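Local coordinates for uncharacterized protein (Bacteroides ovatus, PDB 4DQA) that is of unknown function but probably binds carbohydrate, pairing a BT_3987-like N-terminal domain with a concanavalin A-like lectin/glucanase domain, at residues I198-K201 with D202-E205; I239-G243 with E244-G248; T294-Q297 with L298-N301; E322-G326 with G327-D331. One frame throughout, in Å; residues are numbered along the deposited sequence.

Contact 1: I198-K201 with D202-E205; sequences ITPK and DYLE
T199 and E205 meet through their polar ends, and P200 and Y203 through a CH-pi contact, round a tight bend of the chain. The hydrogen bonds come first. The hydroxyl T199 OG1 donates to E205 OE2 at 2.7 Å. It reaches that oxygen from above the carboxylate plane, 47° out of it. E205 is stretched out to bring its carboxylate back to the start of the bend, with CG opposite the backbone N (chi1 179°). The other oxygen, E205 OE1, is held in a salt bridge by R190. The buried carboxylate therefore has a partner on each oxygen, and the nearby arginine probably favours its charged form. The second bond is in the backbone: Y203 N donates to P200 O at 3.1 Å and closes the turn.

The apolar part is the CH-pi contact. P200 lays its ring over one face of the Y203 ring, with P200 CG 4.0 Å from the ring centroid and 14° off the normal. P200 CB comes nearest, 3.7 Å from Y203 CD1. On the same tyrosine, the methyl T199 CG2 lies 4.1 Å from Y203 CB. D202 OD1 lies at the edge of the ring, in its plane, and 3.8 Å from P200 CB.

Charge plays a smaller part. K201 NZ and D202 OD2 are 5.5 Å apart, opposite in charge but not in contact. The P200 to Y203 segment is a type I beta turn, placed where the chain rounds a corner into strand 203-208 of the lectin-like domain.

Contact 2: I239-G243 with E244-G248; sequences IYVNG and EKWAG
V241 sits over one face of the W246 indole, just before the tip of a beta hairpin. Its CB sits over the five-membered ring, 3.6 Å from the centroid, in a CH-pi contact. From CB the side chain forks. The branch CG2 lies beside the backbone N and covers the ring fusion, 3.5 Å from W246 CD2. It also meets CE3. The branch CG1 is opposite that N (chi1 177°) and reaches the six-membered ring, 3.8 Å from W246 CZ2. The valine thus covers one indole face from the pyrrole to the benzene half. K216 adds a cation-pi contact to W246.

On the other side of the hairpin, Y240 takes K245 CG over a ring face, and Y240 CE2 is 3.7 Å from K245 CB. Water 1 bonds to Y240 OH at 2.7 Å and weakly to K245 NZ.

The backbone pairs V241 with E244 by two hydrogen bonds. Beyond them, I239 O accepts from W246 N at 2.8 Å and weakly from A247 N, while I239 N donates to A247 O at 2.9 Å. W246 and A247 both face I239. This is a classic beta bulge in a hairpin closed by a type I' turn from V241 to E244.

Contact 3: T294-Q297 with L298-N301; sequences TENQ and LKQN
T294 and L298 are joined by the first bond of a short helix, 295-300, which opens with a capping box. L298 N donates to T294 O at 2.9 Å. Q297 N donates to T294 OG1 at 3.0 Å, and T294 N donates back to Q297 OE1 at 2.9 Å. In this way each residue holds the other's backbone N-H at the helix start. Q297 reaches back with its chain extended beyond CG (chi2 166°).

The tight side is that of L298, the one buried residue here. Its CG lies 3.3 Å from T294 O, and its side chain packs on Y240 and R293. The bonds K299 N to E295 O and Q300 N to N296 O continue the helix.

The solvent side is looser. E295 and K299 run alongside each other, pointing the same way, but their salt bridge is long, with E295 OE1 3.8 Å from K299 NZ. Q300 runs extended past N296, with Q300 CG 3.3 Å from N296 O.

At the far end N301 leaves the helix, and its backbone bond to Q297 O is weak. Its side chain makes the firmer one: N301 ND2 donates to Q297 O at 2.9 Å, in the carbonyl plane and on a lone pair.

Contact 4: E322-G326 with G327-D331; sequences ETQEG and GVIKD
K330 N donates to T323 O at 2.9 Å, in a nearly straight bond with an N-H...O angle of 174°. Two more bonds join E325 and V328 near the turn. E325 N donates to V328 O at 3.1 Å, and V328 N donates to E325 O at 3.0 Å. At the open end a water continues the pairing. Water 2 accepts from T323 N and donates to K330 O. At the turn, in one of two conformers of E325, its OE1 accepts from G326 N at 2.9 Å through the anti lone pair.

The packing lies outside this polar core. Q324 and I329 form a non-hydrogen-bonded pair and run alongside, with Q324 CG 3.6 Å from I329 CG1. I329 CG1 stands opposite its backbone N (chi1 -179°), and CD1 carries on to meet Q324 CD. The glutamine amide is used as well, its NE2 donating to I343 O. Beside them E322 CG lies 3.2 Å from K330 O, while the E322 carboxylate accepts from K317 N and L318 N. In one of two conformers of K330, its CD touches T323 CG2 at 3.9 Å and its NZ goes on to N337 OD1.

G326 and G327 make the type I' turn, both with positive phi, which suits glycine. The chemistry implies a hairpin held chiefly by its backbone, with polar side-chain ends turned to neighbouring parts of the fold.

In the fold
Contacts 1, 2 and 3 form a chain of touching parts in the lectin-like domain. L204 of contact 1 packs on contact 2, with L204 CD1 3.5 Å from V241 CG2. It does so from the strand face away from its own bend. On its other side the hairpin of contact 2 meets the helix of contact 3: Y240 CE2 lies 3.3 Å from E295 CG and Y240 CD1 3.9 Å from L298 CD1. Contacts 1 and 3 do not touch, their nearest atoms being about 11 Å apart. Contact 4 stands apart, at the edge of the five-stranded sheet whose outermost strand is 324-325. Its nearest atoms are about 13 Å from contact 3 and about 20 Å from contact 2.

Contact 1: I198-K201 with D202-E205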
# COMPACT_ATOMS: atom_id res chain seq x y z
N ILE A 198 -35.52 0.69 -5.74
CA ILE A 198 -34.75 0.93 -6.95
C ILE A 198 -33.37 0.29 -6.87
O ILE A 198 -32.94 -0.41 -7.79
CB ILE A 198 -34.58 2.44 -7.23
CG1 ILE A 198 -35.94 3.10 -7.44
CG2 ILE A 198 -33.71 2.65 -8.44
CD1 ILE A 198 -36.70 2.53 -8.61
N THR A 199 -32.67 0.54 -5.76
CA THR A 199 -31.30 0.07 -5.61
C THR A 199 -31.25 -1.20 -4.75
O THR A 199 -31.51 -1.16 -3.55
CB THR A 199 -30.45 1.16 -4.95
OG1 THR A 199 -30.51 2.33 -5.77
CG2 THR A 199 -29.01 0.71 -4.80
N PRO A 200 -30.88 -2.33 -5.36
CA PRO A 200 -30.82 -3.59 -4.61
C PRO A 200 -29.87 -3.52 -3.43
O PRO A 200 -28.91 -2.72 -3.47
CB PRO A 200 -30.35 -4.60 -5.66
CG PRO A 200 -30.74 -3.99 -6.95
CD PRO A 200 -30.54 -2.52 -6.77
N LYS A 201 -30.13 -4.34 -2.42
CA LYS A 201 -29.44 -4.28 -1.12
C LYS A 201 -27.93 -4.44 -1.21
O LYS A 201 -27.20 -4.01 -0.34
CB LYS A 201 -29.97 -5.37 -0.19
CG LYS A 201 -29.66 -6.79 -0.68
CD LYS A 201 -30.28 -7.89 0.20
CE LYS A 201 -29.98 -9.28 -0.42
NZ LYS A 201 -30.53 -10.45 0.34
N ASP A 202 -27.49 -5.09 -2.29
CA ASP A 202 -26.08 -5.42 -2.47
C ASP A 202 -25.39 -4.63 -3.58
O ASP A 202 -24.27 -4.99 -4.01
CB ASP A 202 -25.88 -6.95 -2.61
CG ASP A 202 -26.87 -7.62 -3.58
OD1 ASP A 202 -27.61 -6.94 -4.32
OD2 ASP A 202 -26.93 -8.88 -3.58
N TYR A 203 -25.99 -3.51 -3.99
CA TYR A 203 -25.43 -2.65 -5.04
C TYR A 203 -24.81 -1.39 -4.45
O TYR A 203 -25.48 -0.61 -3.77
CB TYR A 203 -26.51 -2.27 -6.05
CG TYR A 203 -26.72 -3.30 -7.13
CD1 TYR A 203 -26.86 -4.65 -6.82
CD2 TYR A 203 -26.75 -2.94 -8.46
CE1 TYR A 203 -27.03 -5.61 -7.81
CE2 TYR A 203 -26.92 -3.89 -9.45
CZ TYR A 203 -27.07 -5.22 -9.12
OH TYR A 203 -27.24 -6.16 -10.10
N LEU A 204 -23.53 -1.19 -4.72
CA LEU A 204 -22.86 0.04 -4.34
C LEU A 204 -23.48 1.25 -4.98
O LEU A 204 -23.84 1.24 -6.16
CB LEU A 204 -21.41 0.02 -4.80
CG LEU A 204 -20.38 -0.64 -3.95
CD1 LEU A 204 -19.10 -0.69 -4.77
CD2 LEU A 204 -20.16 0.16 -2.66
N GLU A 205 -23.59 2.31 -4.22
CA GLU A 205 -24.30 3.50 -4.64
C GLU A 205 -23.74 4.71 -3.96
O GLU A 205 -23.36 4.66 -2.79
CB GLU A 205 -25.79 3.37 -4.28
CG GLU A 205 -26.65 4.56 -4.63
CD GLU A 205 -28.13 4.31 -4.35
OE1 GLU A 205 -28.49 4.01 -3.17
OE2 GLU A 205 -28.94 4.42 -5.30

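Contact 2: I239-G243 with E244-G248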
# COMPACT_ATOMS: atom_id res chain seq x y z
N ILE A 239 -17.24 5.21 -9.46
CA ILE A 239 -17.17 4.23 -8.40
C ILE A 239 -16.31 3.08 -8.93
O ILE A 239 -16.55 2.55 -10.02
CB ILE A 239 -18.57 3.68 -8.06
CG1 ILE A 239 -19.41 4.77 -7.42
CG2 ILE A 239 -18.45 2.48 -7.11
CD1 ILE A 239 -20.86 4.40 -7.20
N TYR A 240 -15.31 2.71 -8.14
CA TYR A 240 -14.32 1.73 -8.52
C TYR A 240 -14.33 0.56 -7.54
O TYR A 240 -14.42 0.76 -6.33
CB TYR A 240 -12.92 2.36 -8.50
CG TYR A 240 -12.71 3.50 -9.47
CD1 TYR A 240 -13.12 4.78 -9.16
CD2 TYR A 240 -12.08 3.29 -10.68
CE1 TYR A 240 -12.95 5.83 -10.04
CE2 TYR A 240 -11.90 4.34 -11.57
CZ TYR A 240 -12.33 5.60 -11.23
OH TYR A 240 -12.14 6.67 -12.09
N VAL A 241 -14.26 -0.65 -8.07
CA VAL A 241 -14.20 -1.86 -7.26
C VAL A 241 -12.96 -2.62 -7.72
O VAL A 241 -12.83 -2.95 -8.89
CB VAL A 241 -15.44 -2.70 -7.42
CG1 VAL A 241 -15.32 -3.99 -6.62
CG2 VAL A 241 -16.68 -1.92 -6.99
N ASN A 242 -12.05 -2.87 -6.78
CA ASN A 242 -10.79 -3.58 -7.06
C ASN A 242 -10.05 -2.92 -8.19
O ASN A 242 -9.46 -3.57 -9.05
CB ASN A 242 -11.05 -5.05 -7.36
CG ASN A 242 -11.60 -5.79 -6.17
OD1 ASN A 242 -11.54 -5.28 -5.02
ND2 ASN A 242 -12.16 -6.95 -6.41
N GLY A 243 -10.10 -1.60 -8.18
CA GLY A 243 -9.38 -0.80 -9.17
C GLY A 243 -10.05 -0.66 -10.53
O GLY A 243 -9.53 0.04 -11.40
N GLU A 244 -11.18 -1.34 -10.74
CA GLU A 244 -11.93 -1.27 -12.00
C GLU A 244 -13.11 -0.31 -11.86
O GLU A 244 -13.86 -0.35 -10.89
CB GLU A 244 -12.46 -2.64 -12.41
CG GLU A 244 -11.42 -3.73 -12.64
CD GLU A 244 -12.06 -5.07 -12.99
OE1 GLU A 244 -12.81 -5.14 -13.99
OE2 GLU A 244 -11.84 -6.06 -12.25
N LYS A 245 -13.32 0.55 -12.86
CA LYS A 245 -14.44 1.48 -12.80
C LYS A 245 -15.72 0.71 -13.08
O LYS A 245 -15.88 0.13 -14.16
CB LYS A 245 -14.26 2.62 -13.81
CG LYS A 245 -15.31 3.73 -13.69
CD LYS A 245 -14.93 4.97 -14.51
CE LYS A 245 -15.98 6.07 -14.36
NZ LYS A 245 -15.68 7.28 -15.17
N TRP A 246 -16.63 0.68 -12.10
CA TRP A 246 -17.89 -0.06 -12.21
C TRP A 246 -19.06 0.83 -12.59
O TRP A 246 -20.12 0.35 -13.02
CB TRP A 246 -18.22 -0.76 -10.89
CG TRP A 246 -17.59 -2.10 -10.71
CD1 TRP A 246 -16.43 -2.54 -11.24
CD2 TRP A 246 -18.10 -3.19 -9.91
NE1 TRP A 246 -16.17 -3.83 -10.85
CE2 TRP A 246 -17.19 -4.26 -10.05
CE3 TRP A 246 -19.25 -3.38 -9.12
CZ2 TRP A 246 -17.37 -5.49 -9.41
CZ3 TRP A 246 -19.42 -4.60 -8.49
CH2 TRP A 246 -18.49 -5.64 -8.64
N ALA A 247 -18.90 2.12 -12.39
CA ALA A 247 -19.94 3.07 -12.75
C ALA A 247 -19.38 4.47 -12.76
O ALA A 247 -18.37 4.78 -12.11
CB ALA A 247 -21.09 2.98 -11.80
N GLY A 248 -20.01 5.33 -13.54
CA GLY A 248 -19.62 6.71 -13.57
C GLY A 248 -20.78 7.63 -13.82
O GLY A 248 -21.86 7.20 -14.26
O HOH W 1 -13.90 8.60 -12.80

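Contact 3: T294-Q297 with L298-N301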
# COMPACT_ATOMS: atom_id res chain seq x y z
N THR A 294 -6.33 9.06 -8.98
CA THR A 294 -6.42 8.44 -10.29
C THR A 294 -6.63 6.92 -10.11
O THR A 294 -6.38 6.37 -9.02
CB THR A 294 -5.14 8.66 -11.10
OG1 THR A 294 -4.05 7.98 -10.46
CG2 THR A 294 -4.78 10.17 -11.22
N GLU A 295 -7.07 6.25 -11.17
CA GLU A 295 -7.20 4.79 -11.15
C GLU A 295 -5.89 4.13 -10.73
O GLU A 295 -5.89 3.20 -9.92
CB GLU A 295 -7.57 4.25 -12.54
CG GLU A 295 -8.91 4.67 -13.03
CD GLU A 295 -9.38 3.81 -14.20
OE1 GLU A 295 -8.77 2.74 -14.43
OE2 GLU A 295 -10.36 4.22 -14.87
N ASN A 296 -4.78 4.61 -11.27
CA ASN A 296 -3.48 4.05 -10.93
C ASN A 296 -3.14 4.26 -9.46
O ASN A 296 -2.60 3.38 -8.81
CB ASN A 296 -2.39 4.62 -11.81
CG ASN A 296 -2.44 4.08 -13.21
OD1 ASN A 296 -3.00 3.01 -13.45
ND2 ASN A 296 -1.85 4.80 -14.15
N GLN A 297 -3.49 5.43 -8.93
CA GLN A 297 -3.21 5.68 -7.52
C GLN A 297 -4.06 4.79 -6.63
O GLN A 297 -3.61 4.33 -5.59
CB GLN A 297 -3.45 7.15 -7.18
CG GLN A 297 -2.35 8.06 -7.66
CD GLN A 297 -2.71 9.53 -7.63
OE1 GLN A 297 -3.88 9.92 -7.61
NE2 GLN A 297 -1.68 10.38 -7.64
N LEU A 298 -5.30 4.56 -7.04
CA LEU A 298 -6.15 3.68 -6.26
C LEU A 298 -5.60 2.26 -6.29
O LEU A 298 -5.50 1.63 -5.24
CB LEU A 298 -7.57 3.69 -6.81
CG LEU A 298 -8.33 5.01 -6.69
CD1 LEU A 298 -9.61 4.92 -7.48
CD2 LEU A 298 -8.64 5.32 -5.26
N LYS A 299 -5.24 1.76 -7.47
CA LYS A 299 -4.76 0.39 -7.63
C LYS A 299 -3.50 0.12 -6.87
O LYS A 299 -3.39 -0.93 -6.22
CB LYS A 299 -4.48 0.07 -9.09
CG LYS A 299 -5.71 -0.10 -9.90
CD LYS A 299 -5.34 -0.13 -11.38
CE LYS A 299 -6.60 -0.23 -12.23
NZ LYS A 299 -6.29 -0.05 -13.67
N GLN A 300 -2.55 1.05 -6.93
CA GLN A 300 -1.24 0.77 -6.40
C GLN A 300 -1.18 0.92 -4.89
O GLN A 300 -0.28 0.36 -4.27
CB GLN A 300 -0.22 1.68 -7.06
CG GLN A 300 -0.06 1.32 -8.53
CD GLN A 300 1.05 2.10 -9.19
OE1 GLN A 300 0.79 3.03 -9.97
NE2 GLN A 300 2.30 1.72 -8.90
N ASN A 301 -2.14 1.61 -4.30
CA ASN A 301 -2.09 1.91 -2.87
C ASN A 301 -3.19 1.28 -2.03
O ASN A 301 -3.42 1.68 -0.90
CB ASN A 301 -2.07 3.42 -2.65
CG ASN A 301 -0.84 4.05 -3.22
OD1 ASN A 301 0.26 3.87 -2.70
ND2 ASN A 301 -1.00 4.70 -4.36

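Contact 4: E322-G326 with G327-D331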
# COMPACT_ATOMS: atom_id res chain seq x y z
N GLU A 322 -4.15 2.46 15.48
CA GLU A 322 -4.75 3.70 15.96
C GLU A 322 -5.04 3.66 17.43
O GLU A 322 -5.46 2.65 18.00
CB GLU A 322 -6.05 4.05 15.22
CG GLU A 322 -5.82 4.62 13.82
CD GLU A 322 -5.90 3.61 12.68
OE1 GLU A 322 -6.64 2.62 12.78
OE2 GLU A 322 -5.21 3.88 11.68
N THR A 323 -4.82 4.80 18.05
CA THR A 323 -5.18 5.00 19.43
C THR A 323 -6.67 5.18 19.61
O THR A 323 -7.26 6.09 19.02
CB THR A 323 -4.47 6.26 19.95
OG1 THR A 323 -3.06 6.01 19.98
CG2 THR A 323 -4.96 6.65 21.33
N GLN A 324 -7.27 4.33 20.43
CA GLN A 324 -8.63 4.49 20.92
C GLN A 324 -8.60 4.70 22.41
O GLN A 324 -8.03 3.89 23.15
CB GLN A 324 -9.47 3.25 20.60
CG GLN A 324 -9.67 3.07 19.12
CD GLN A 324 -10.69 1.98 18.79
OE1 GLN A 324 -11.88 2.10 19.11
NE2 GLN A 324 -10.23 0.94 18.08
N GLU A 325 -9.19 5.81 22.87
CA GLU A 325 -9.35 6.08 24.29
C GLU A 325 -10.42 7.12 24.48
O GLU A 325 -10.59 8.00 23.63
CB GLU A 325 -8.06 6.55 24.91
CG GLU A 325 -8.19 6.79 26.45
CD GLU A 325 -8.59 5.52 27.22
OE1 GLU A 325 -9.82 5.24 27.39
OE2 GLU A 325 -7.65 4.80 27.63
N GLY A 326 -11.19 6.99 25.56
CA GLY A 326 -12.14 8.03 25.95
C GLY A 326 -13.30 8.36 25.01
O GLY A 326 -13.89 9.46 25.11
N GLY A 327 -13.64 7.43 24.16
CA GLY A 327 -14.69 7.61 23.17
C GLY A 327 -14.15 8.12 21.83
O GLY A 327 -14.93 8.37 20.92
N VAL A 328 -12.84 8.27 21.71
CA VAL A 328 -12.21 8.82 20.52
C VAL A 328 -11.39 7.74 19.83
O VAL A 328 -10.80 6.87 20.49
CB VAL A 328 -11.30 9.99 20.93
CG1 VAL A 328 -10.44 10.47 19.80
CG2 VAL A 328 -12.18 11.13 21.49
N ILE A 329 -11.38 7.76 18.50
CA ILE A 329 -10.40 6.99 17.72
C ILE A 329 -9.62 8.01 16.88
O ILE A 329 -10.20 8.74 16.04
CB ILE A 329 -11.02 5.85 16.87
CG1 ILE A 329 -9.94 5.10 16.11
CG2 ILE A 329 -12.12 6.36 15.93
CD1 ILE A 329 -10.45 3.81 15.42
N LYS A 330 -8.32 8.09 17.14
CA LYS A 330 -7.46 9.07 16.49
C LYS A 330 -6.95 8.51 15.18
O LYS A 330 -6.39 7.43 15.15
CB LYS A 330 -6.29 9.41 17.40
CG LYS A 330 -6.74 9.83 18.78
CD LYS A 330 -5.56 10.18 19.68
CE LYS A 330 -4.74 11.34 19.13
NZ LYS A 330 -5.44 12.65 19.29
N ASP A 331 -7.15 9.25 14.09
CA ASP A 331 -6.74 8.73 12.80
C ASP A 331 -5.22 8.80 12.63
O ASP A 331 -4.48 9.40 13.44
CB ASP A 331 -7.48 9.44 11.68
CG ASP A 331 -6.72 10.60 11.13
OD1 ASP A 331 -6.29 11.47 11.94
OD2 ASP A 331 -6.55 10.67 9.88
O HOH W 2 -3.89 6.89 16.22